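Local structure of metallo-beta-lactamase domain-containing protein (Enterococcus faecalis, 2AZ4) at residues 29-34 with 81-86; 155-160 with 178-183; 206-211 with 394-399. The protein is of unknown function but carries a two-zinc metallo-beta-lactamase fold and is probably a metal-dependent hydrolase, perhaps an exonuclease acting on RNA. One frame throughout, in Å; residues are numbered along the deposited sequence.

In the fold
The three contacts follow one another across the alpha-beta/beta-alpha sandwich of a metallo-beta-lactamase fold. Contact 1 pairs two parallel strands of one mixed sheet; contact 2 lies in the second sheet and packs against it, centres about 12 Å apart, with Ala30 CB 3.4 Å from Val155 O. Contact 3, about 16 Å from contact 2 between centres, carries that second sheet onward: Phe183 O lies 2.8 Å from Glu211 N, and His182 ND1 2.7 Å from Glu211 OE2, both probable hydrogen bonds. Contacts 1 and 3 do not touch. The two-zinc site is remote from contacts 2 and 3; the Phe33 side chain of contact 1 is about 12 Å from that of the zinc ligand His97.

Contact 1. Residues 29-34 with 81-86; sequences DAHIFF and KDYQHT
The rings of His31 and Tyr83 form a face-to-face stack, with centroids 3.8 Å apart and planes only 16° from parallel. Slight offset brings the CD2-NE2 side of the imidazole over CD2 of the tyrosine, while each CB also lies over the partner ring as a CH-pi contact. His31 reaches this place because its CG stands between the backbone N and the carbonyl carbon (chi1 63°), which swings the ring across toward segment 81-86. The other imidazole face receives the rim of Phe33, CE2 lying over the ring centre, so an aromatic side chain lies on each face. The CG2 methyl of Thr86 lies near His31 CE1 and also meets Phe33 CE2 at 4.1 Å.

The backbone bonds are those of a short parallel ladder. His85 N donates to Asp29 O at 3.1 Å, and His31 N donates to His85 O at 3.0 Å, both fairly straight; Gln84 N adds a weak, bent bond to the same Asp29 O. Ala30 pairs with His85, their CB atoms 3.7 Å apart on one face of the sheet, and His31 pairs with Thr86 on the other.

Around the loop end, the Asp29 carboxylate packs on the aliphatic part of Gln84, OD2 to CG 3.6 Å, and its OD1 lies at the edge of the His85 ring.

Strand 22-27 flanks 30-34 on the far side from 85-89; its Glu24 and Ala26 touch His31. On the face bearing Ala30 and His85, away from His31, Val155 of strand 152-155 packs on Ala30, Ile32 and His85, joining this sheet to the second one.

Contact 2. Residues 155-160 with 178-183; sequences VGEISV and RTPDHF
With CG anti to the carbonyl carbon (chi1 -71°) and an extended chain beyond it, Glu157 carries its carboxylate over to the 179-182 turn, where OE1 lies 3.5 Å from Pro180 CG and the two side chains cross at about a right angle. This is the open end of the antiparallel beta hairpin formed by strands 158-164 and 173-179, part of the second sheet of the metallo-beta-lactamase fold. Ser159 and Arg178 make a hydrogen-bonded pair: Ser159 N to Arg178 O and Arg178 N to Ser159 O are both 2.7 Å, at N-H...O angles of 174° and 172°, each donor lying in the plane of its carbonyl. Beyond the pair the strands part into two tight turns, type II' from Val155 to Ile158, joining strand 152-155 to 158-164, and type I from Thr179 to His182, joining 173-179 to 182-186. Tyr27 of strand 22-27 packs on Glu157, Ile158, Thr179 and Pro180. Lys28 forms a salt bridge with Glu157 OE2, and Thr7 bonds the Thr179 hydroxyl. On the face bearing Ser159, the Arg178 chain bends at chi3 and lays its guanidinium across the neighbouring phenyl ring, with NH1 3.4 Å above the centre of Phe183.

Contact 3. Residues 206-211 with 394-399; sequences KAKHTE and LIEPQV
Ala207, where helix 197-207 gives way to the turn, meets Ile395 at the end of helix 385-395: its CB lies 3.8 Å from Ile395 CG1, while Ile395 CG2 comes up to its carbonyl oxygen. Lys208 follows with CG anti to the backbone N (chi1 -164°) and a bend at chi2 that brings the amine back to the second helix end. There NZ donates to Leu394 O at 2.9 Å and makes a weak, longer salt bridge with Glu396 OE2. His209 has positive phi, as the third residue of the type II turn Ala207 to Thr210, and its N donates to Ile395 O at 2.8 Å with an N-H...O angle of 169°. Its ring is covered on one face by Lys208 CG, and a water links NE2 to Glu396 OE2. The His209 carbonyl accepts Gln398 NE2 at 2.9 Å, tilted from the carbonyl plane.

At Thr210 the methyl packs against Ile395 CG2, and the carbonyl takes Gln398 N at 3.1 Å; its hydroxyl bonds Thr185 and Phe183. Glu211 lays its CG alongside the Gln398 amide, its carboxylate being engaged by His182, while its O receives a weak bond from Val399 N. The arrangement is that of two helix-to-strand connections running side by side, each delivering its chain to one of the adjacent parallel strands 212-216 and 399-403 in the second sheet of the metallo-beta-lactamase sandwich.

Contact 1. Residues 29-34 with 81-86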
loop_
_atom_site.group_PDB
_atom_site.type_symbol
_atom_site.label_atom_id
_atom_site.label_comp_id
_atom_site.label_asym_id
_atom_site.label_seq_id
_atom_site.Cartn_x
_atom_site.Cartn_y
_atom_site.Cartn_z
ATOM N N ASP A 29 -21.265 22.308 5.575
ATOM C CA ASP A 29 -20.599 22.028 6.845
ATOM C C ASP A 29 -20.004 20.613 6.957
ATOM O O ASP A 29 -19.778 20.107 8.073
ATOM C CB ASP A 29 -21.532 22.321 8.021
ATOM C CG ASP A 29 -22.804 21.512 7.987
ATOM O OD1 ASP A 29 -23.018 20.724 7.036
ATOM O OD2 ASP A 29 -23.605 21.681 8.938
ATOM N N ALA A 30 -19.728 19.992 5.815
ATOM C CA ALA A 30 -19.036 18.712 5.832
ATOM C C ALA A 30 -17.743 18.725 5.024
ATOM O O ALA A 30 -17.605 19.465 4.029
ATOM C CB ALA A 30 -19.972 17.574 5.372
ATOM N N HIS A 31 -16.780 17.924 5.473
ATOM C CA HIS A 31 -15.577 17.702 4.685
ATOM C C HIS A 31 -14.978 16.330 4.928
ATOM O O HIS A 31 -15.129 15.758 6.014
ATOM C CB HIS A 31 -14.541 18.862 4.824
ATOM C CG HIS A 31 -13.976 19.067 6.200
ATOM N ND1 HIS A 31 -14.461 18.438 7.329
ATOM C CD2 HIS A 31 -12.965 19.866 6.625
ATOM C CE1 HIS A 31 -13.763 18.830 8.385
ATOM N NE2 HIS A 31 -12.846 19.689 7.983
ATOM N N ILE A 32 -14.348 15.798 3.890
ATOM C CA ILE A 32 -13.654 14.523 3.943
ATOM C C ILE A 32 -12.193 14.703 3.542
ATOM O O ILE A 32 -11.842 15.679 2.873
ATOM C CB ILE A 32 -14.305 13.440 3.053
ATOM C CG1 ILE A 32 -14.235 13.831 1.571
ATOM C CG2 ILE A 32 -15.723 13.186 3.523
ATOM C CD1 ILE A 32 -14.697 12.747 0.588
ATOM N N PHE A 33 -11.354 13.785 3.998
ATOM C CA PHE A 33 -9.933 13.805 3.700
ATOM C C PHE A 33 -9.537 12.389 3.302
ATOM O O PHE A 33 -10.171 11.427 3.757
ATOM C CB PHE A 33 -9.086 14.227 4.922
ATOM C CG PHE A 33 -9.368 15.647 5.443
ATOM C CD1 PHE A 33 -8.477 16.686 5.192
ATOM C CD2 PHE A 33 -10.484 15.916 6.213
ATOM C CE1 PHE A 33 -8.732 17.996 5.686
ATOM C CE2 PHE A 33 -10.748 17.227 6.701
ATOM C CZ PHE A 33 -9.861 18.249 6.434
ATOM N N PHE A 34 -8.482 12.285 2.492
ATOM C CA PHE A 34 -7.896 11.020 2.022
ATOM C C PHE A 34 -6.591 11.347 1.305
ATOM O O PHE A 34 -6.490 12.382 0.660
ATOM C CB PHE A 34 -8.836 10.284 1.050
ATOM C CG PHE A 34 -9.374 11.158 -0.067
ATOM C CD1 PHE A 34 -10.578 11.852 0.086
ATOM C CD2 PHE A 34 -8.671 11.292 -1.268
ATOM C CE1 PHE A 34 -11.070 12.665 -0.919
ATOM C CE2 PHE A 34 -9.172 12.100 -2.299
ATOM C CZ PHE A 34 -10.356 12.791 -2.123
ATOM N N LYS A 81 -13.476 28.147 8.329
ATOM C CA LYS A 81 -14.762 27.473 8.507
ATOM C C LYS A 81 -14.665 26.362 9.535
ATOM O O LYS A 81 -13.656 25.666 9.612
ATOM C CB LYS A 81 -15.277 26.879 7.175
ATOM C CG LYS A 81 -15.533 27.910 6.082
ATOM C CD LYS A 81 -16.344 27.330 4.907
ATOM C CE LYS A 81 -16.957 28.446 4.028
ATOM N NZ LYS A 81 -18.111 29.207 4.675
ATOM N N ASP A 82 -15.732 26.212 10.315
ATOM C CA ASP A 82 -15.930 25.064 11.198
ATOM C C ASP A 82 -16.814 24.068 10.469
ATOM O O ASP A 82 -17.694 24.460 9.693
ATOM C CB ASP A 82 -16.614 25.479 12.496
ATOM C CG ASP A 82 -15.710 26.287 13.407
ATOM O OD1 ASP A 82 -14.472 26.258 13.242
ATOM O OD2 ASP A 82 -16.248 26.964 14.301
ATOM N N TYR A 83 -16.573 22.783 10.697
ATOM C CA TYR A 83 -17.350 21.735 10.038
ATOM C C TYR A 83 -18.095 20.884 11.066
ATOM O O TYR A 83 -17.533 20.511 12.098
ATOM C CB TYR A 83 -16.444 20.883 9.143
ATOM C CG TYR A 83 -15.983 21.645 7.921
ATOM C CD1 TYR A 83 -16.770 21.688 6.772
ATOM C CD2 TYR A 83 -14.769 22.332 7.915
ATOM C CE1 TYR A 83 -16.375 22.401 5.649
ATOM C CE2 TYR A 83 -14.355 23.049 6.787
ATOM C CZ TYR A 83 -15.174 23.082 5.662
ATOM O OH TYR A 83 -14.780 23.787 4.547
ATOM N N GLN A 84 -19.367 20.613 10.796
ATOM C CA GLN A 84 -20.165 19.740 11.665
ATOM C C GLN A 84 -19.878 18.261 11.434
ATOM O O GLN A 84 -20.038 17.457 12.360
ATOM C CB GLN A 84 -21.665 19.996 11.493
ATOM C CG GLN A 84 -22.140 21.291 12.167
ATOM C CD GLN A 84 -21.875 21.285 13.661
ATOM O OE1 GLN A 84 -21.090 22.095 14.175
ATOM N NE2 GLN A 84 -22.503 20.349 14.363
ATOM N N HIS A 85 -19.462 17.917 10.209
ATOM C CA HIS A 85 -19.268 16.512 9.791
ATOM C C HIS A 85 -17.903 16.368 9.146
ATOM O O HIS A 85 -17.595 17.071 8.190
ATOM C CB HIS A 85 -20.340 16.069 8.779
ATOM C CG HIS A 85 -21.745 16.378 9.203
ATOM N ND1 HIS A 85 -22.451 15.588 10.085
ATOM C CD2 HIS A 85 -22.582 17.388 8.854
ATOM C CE1 HIS A 85 -23.652 16.106 10.279
ATOM N NE2 HIS A 85 -23.758 17.194 9.539
ATOM N N THR A 86 -17.086 15.457 9.685
ATOM C CA THR A 86 -15.732 15.254 9.210
ATOM C C THR A 86 -15.504 13.759 9.150
ATOM O O THR A 86 -15.993 13.025 10.016
ATOM C CB THR A 86 -14.693 15.877 10.176
ATOM O OG1 THR A 86 -14.994 17.271 10.405
ATOM C CG2 THR A 86 -13.275 15.732 9.602
#

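Contact 2. Residues 155-160 with 178-183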
loop_
_atom_site.group_PDB
_atom_site.type_symbol
_atom_site.label_atom_id
_atom_site.label_comp_id
_atom_site.label_asym_id
_atom_site.label_seq_id
_atom_site.Cartn_x
_atom_site.Cartn_y
_atom_site.Cartn_z
ATOM N N VAL A 155 -21.444 11.775 4.674
ATOM C CA VAL A 155 -20.786 12.705 5.590
ATOM C C VAL A 155 -21.439 14.024 5.226
ATOM O O VAL A 155 -21.092 14.629 4.203
ATOM C CB VAL A 155 -19.253 12.752 5.340
ATOM C CG1 VAL A 155 -18.566 13.834 6.189
ATOM C CG2 VAL A 155 -18.626 11.376 5.586
ATOM N N GLY A 156 -22.417 14.437 6.035
ATOM C CA GLY A 156 -23.323 15.519 5.642
ATOM C C GLY A 156 -23.921 15.191 4.284
ATOM O O GLY A 156 -24.418 14.088 4.066
ATOM N N GLU A 157 -23.827 16.139 3.358
ATOM C CA GLU A 157 -24.336 15.934 2.013
ATOM C C GLU A 157 -23.289 15.397 1.037
ATOM O O GLU A 157 -23.527 15.360 -0.168
ATOM C CB GLU A 157 -24.956 17.223 1.494
ATOM C CG GLU A 157 -26.262 17.551 2.186
ATOM C CD GLU A 157 -26.983 18.710 1.506
ATOM O OE1 GLU A 157 -27.430 18.545 0.339
ATOM O OE2 GLU A 157 -27.098 19.780 2.145
ATOM N N ILE A 158 -22.130 14.992 1.551
ATOM C CA ILE A 158 -21.151 14.274 0.750
ATOM C C ILE A 158 -21.386 12.770 0.833
ATOM O O ILE A 158 -21.503 12.202 1.916
ATOM C CB ILE A 158 -19.683 14.554 1.182
ATOM C CG1 ILE A 158 -19.443 16.036 1.429
ATOM C CG2 ILE A 158 -18.709 14.003 0.137
ATOM C CD1 ILE A 158 -18.050 16.330 1.972
ATOM N N SER A 159 -21.425 12.125 -0.324
ATOM C CA SER A 159 -21.600 10.684 -0.401
ATOM C C SER A 159 -20.332 10.046 -0.988
ATOM O O SER A 159 -19.811 10.495 -2.017
ATOM C CB SER A 159 -22.832 10.376 -1.253
ATOM O OG SER A 159 -22.686 9.151 -1.940
ATOM N N VAL A 160 -19.798 9.044 -0.300
ATOM C CA VAL A 160 -18.522 8.447 -0.697
ATOM C C VAL A 160 -18.736 6.959 -0.872
ATOM O O VAL A 160 -19.150 6.271 0.067
ATOM C CB VAL A 160 -17.393 8.695 0.344
ATOM C CG1 VAL A 160 -16.047 8.114 -0.141
ATOM C CG2 VAL A 160 -17.257 10.177 0.688
ATOM N N ARG A 178 -19.568 12.069 -4.240
ATOM C CA ARG A 178 -20.616 12.919 -4.772
ATOM C C ARG A 178 -21.091 13.965 -3.774
ATOM O O ARG A 178 -21.290 13.660 -2.595
ATOM C CB ARG A 178 -21.794 12.079 -5.285
ATOM C CG ARG A 178 -21.430 11.311 -6.545
ATOM C CD ARG A 178 -22.597 10.485 -6.996
ATOM N NE ARG A 178 -22.194 9.153 -7.433
ATOM C CZ ARG A 178 -22.002 8.790 -8.698
ATOM N NH1 ARG A 178 -22.157 9.665 -9.685
ATOM N NH2 ARG A 178 -21.644 7.542 -8.966
ATOM N N THR A 179 -21.210 15.201 -4.258
ATOM C CA THR A 179 -22.034 16.237 -3.622
ATOM C C THR A 179 -23.235 16.449 -4.560
ATOM O O THR A 179 -23.235 15.916 -5.682
ATOM C CB THR A 179 -21.250 17.538 -3.422
ATOM O OG1 THR A 179 -20.844 18.065 -4.691
ATOM C CG2 THR A 179 -19.998 17.283 -2.589
ATOM N N PRO A 180 -24.275 17.189 -4.120
ATOM C CA PRO A 180 -25.459 17.303 -4.994
ATOM C C PRO A 180 -25.202 17.728 -6.458
ATOM O O PRO A 180 -25.937 17.312 -7.342
ATOM C CB PRO A 180 -26.324 18.322 -4.258
ATOM C CG PRO A 180 -25.963 18.090 -2.812
ATOM C CD PRO A 180 -24.477 17.911 -2.853
ATOM N N ASP A 181 -24.160 18.501 -6.730
ATOM C CA ASP A 181 -23.927 18.930 -8.108
ATOM C C ASP A 181 -22.705 18.320 -8.766
ATOM O O ASP A 181 -22.470 18.567 -9.949
ATOM C CB ASP A 181 -23.804 20.455 -8.185
ATOM C CG ASP A 181 -25.130 21.181 -7.935
ATOM O OD1 ASP A 181 -26.220 20.560 -8.006
ATOM O OD2 ASP A 181 -25.072 22.398 -7.663
ATOM N N HIS A 182 -21.902 17.557 -8.009
ATOM C CA HIS A 182 -20.628 17.064 -8.536
ATOM C C HIS A 182 -20.290 15.623 -8.228
ATOM O O HIS A 182 -20.708 15.066 -7.207
ATOM C CB HIS A 182 -19.474 17.965 -8.091
ATOM C CG HIS A 182 -19.685 19.396 -8.440
ATOM N ND1 HIS A 182 -19.418 19.902 -9.695
ATOM C CD2 HIS A 182 -20.181 20.425 -7.712
ATOM C CE1 HIS A 182 -19.720 21.188 -9.718
ATOM N NE2 HIS A 182 -20.180 21.530 -8.528
ATOM N N PHE A 183 -19.489 15.055 -9.122
ATOM C CA PHE A 183 -19.052 13.672 -9.058
ATOM C C PHE A 183 -17.567 13.680 -9.371
ATOM O O PHE A 183 -17.160 14.024 -10.489
ATOM C CB PHE A 183 -19.814 12.834 -10.101
ATOM C CG PHE A 183 -19.262 11.432 -10.303
ATOM C CD1 PHE A 183 -18.735 10.702 -9.231
ATOM C CD2 PHE A 183 -19.298 10.839 -11.555
ATOM C CE1 PHE A 183 -18.219 9.416 -9.420
ATOM C CE2 PHE A 183 -18.803 9.542 -11.755
ATOM C CZ PHE A 183 -18.263 8.827 -10.693
#

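Contact 3. Residues 206-211 with 394-399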
loop_
_atom_site.group_PDB
_atom_site.type_symbol
_atom_site.label_atom_id
_atom_site.label_comp_id
_atom_site.label_asym_id
_atom_site.label_seq_id
_atom_site.Cartn_x
_atom_site.Cartn_y
_atom_site.Cartn_z
ATOM N N LYS A 206 -17.790 2.351 -13.066
ATOM C CA LYS A 206 -18.457 3.176 -12.062
ATOM C C LYS A 206 -17.974 4.623 -12.157
ATOM O O LYS A 206 -18.723 5.564 -11.867
ATOM C CB LYS A 206 -18.180 2.621 -10.672
ATOM C CG LYS A 206 -18.933 1.348 -10.340
ATOM C CD LYS A 206 -18.755 1.004 -8.842
ATOM C CE LYS A 206 -19.826 0.064 -8.342
ATOM N NZ LYS A 206 -21.066 0.767 -7.891
ATOM N N ALA A 207 -16.720 4.794 -12.570
ATOM C CA ALA A 207 -16.096 6.116 -12.607
ATOM C C ALA A 207 -16.379 6.859 -13.927
ATOM O O ALA A 207 -16.036 8.030 -14.056
ATOM C CB ALA A 207 -14.594 6.017 -12.381
ATOM N N LYS A 208 -16.966 6.156 -14.893
ATOM C CA LYS A 208 -17.215 6.711 -16.233
ATOM C C LYS A 208 -17.719 8.169 -16.152
ATOM O O LYS A 208 -18.654 8.443 -15.416
ATOM C CB LYS A 208 -18.273 5.856 -16.943
ATOM C CG LYS A 208 -18.357 6.064 -18.457
ATOM C CD LYS A 208 -17.534 5.033 -19.213
ATOM C CE LYS A 208 -17.310 5.499 -20.646
ATOM N NZ LYS A 208 -16.406 4.587 -21.395
ATOM N N HIS A 209 -17.090 9.075 -16.893
ATOM C CA HIS A 209 -17.594 10.453 -17.074
ATOM C C HIS A 209 -17.486 11.314 -15.810
ATOM O O HIS A 209 -18.176 12.348 -15.679
ATOM C CB HIS A 209 -19.054 10.446 -17.584
ATOM C CG HIS A 209 -19.233 9.741 -18.892
ATOM N ND1 HIS A 209 -20.351 8.982 -19.184
ATOM C CD2 HIS A 209 -18.446 9.694 -19.997
ATOM C CE1 HIS A 209 -20.239 8.491 -20.406
ATOM N NE2 HIS A 209 -19.099 8.918 -20.924
ATOM N N THR A 210 -16.626 10.898 -14.875
ATOM C CA THR A 210 -16.416 11.680 -13.665
ATOM C C THR A 210 -15.935 13.088 -14.000
ATOM O O THR A 210 -15.157 13.278 -14.934
ATOM C CB THR A 210 -15.448 10.979 -12.659
ATOM O OG1 THR A 210 -15.478 11.678 -11.408
ATOM C CG2 THR A 210 -14.031 10.939 -13.170
ATOM N N GLU A 211 -16.378 14.074 -13.228
ATOM C CA GLU A 211 -15.991 15.468 -13.498
ATOM C C GLU A 211 -14.554 15.739 -13.155
ATOM O O GLU A 211 -13.924 16.610 -13.736
ATOM C CB GLU A 211 -16.843 16.422 -12.690
ATOM C CG GLU A 211 -18.290 16.299 -12.990
ATOM C CD GLU A 211 -19.147 17.085 -12.041
ATOM O OE1 GLU A 211 -20.281 16.605 -11.778
ATOM O OE2 GLU A 211 -18.688 18.168 -11.581
ATOM N N LEU A 394 -10.982 4.219 -20.540
ATOM C CA LEU A 394 -12.224 3.616 -20.052
ATOM C C LEU A 394 -13.123 4.582 -19.290
ATOM O O LEU A 394 -14.345 4.509 -19.407
ATOM C CB LEU A 394 -11.953 2.354 -19.217
ATOM C CG LEU A 394 -11.457 1.104 -19.949
ATOM C CD1 LEU A 394 -10.719 0.216 -18.964
ATOM C CD2 LEU A 394 -12.608 0.366 -20.598
ATOM N N ILE A 395 -12.529 5.495 -18.530
ATOM C CA ILE A 395 -13.307 6.432 -17.709
ATOM C C ILE A 395 -13.787 7.677 -18.488
ATOM O O ILE A 395 -14.910 8.124 -18.294
ATOM C CB ILE A 395 -12.492 6.882 -16.465
ATOM C CG1 ILE A 395 -12.352 5.726 -15.468
ATOM C CG2 ILE A 395 -13.100 8.113 -15.806
ATOM C CD1 ILE A 395 -11.217 5.922 -14.465
ATOM N N GLU A 396 -12.922 8.215 -19.348
ATOM C CA GLU A 396 -13.184 9.452 -20.120
ATOM C C GLU A 396 -13.501 10.601 -19.153
ATOM O O GLU A 396 -14.640 11.086 -19.100
ATOM C CB GLU A 396 -14.289 9.260 -21.185
ATOM C CG GLU A 396 -14.088 8.065 -22.158
ATOM C CD GLU A 396 -15.138 8.046 -23.281
ATOM O OE1 GLU A 396 -15.252 9.077 -23.975
ATOM O OE2 GLU A 396 -15.863 7.023 -23.464
ATOM N N PRO A 397 -12.493 11.007 -18.349
ATOM C CA PRO A 397 -12.704 12.035 -17.343
ATOM C C PRO A 397 -12.840 13.417 -18.007
ATOM O O PRO A 397 -12.142 13.707 -18.978
ATOM C CB PRO A 397 -11.421 11.964 -16.506
ATOM C CG PRO A 397 -10.379 11.521 -17.469
ATOM C CD PRO A 397 -11.097 10.528 -18.351
ATOM N N GLN A 398 -13.751 14.238 -17.485
ATOM C CA GLN A 398 -13.935 15.585 -17.989
ATOM C C GLN A 398 -12.696 16.408 -17.668
ATOM O O GLN A 398 -12.198 17.171 -18.509
ATOM C CB GLN A 398 -15.189 16.204 -17.390
ATOM C CG GLN A 398 -16.484 15.498 -17.790
ATOM C CD GLN A 398 -17.686 16.040 -17.057
ATOM O OE1 GLN A 398 -17.917 17.241 -17.039
ATOM N NE2 GLN A 398 -18.452 15.156 -16.429
ATOM N N VAL A 399 -12.201 16.241 -16.442
ATOM C CA VAL A 399 -10.969 16.870 -15.996
ATOM C C VAL A 399 -10.114 15.816 -15.294
ATOM O O VAL A 399 -10.604 15.080 -14.431
ATOM C CB VAL A 399 -11.220 18.036 -15.008
ATOM C CG1 VAL A 399 -9.900 18.711 -14.667
ATOM C CG2 VAL A 399 -12.227 19.078 -15.576
HETATM O O HOH W 1 -18.940 8.197 -23.577
#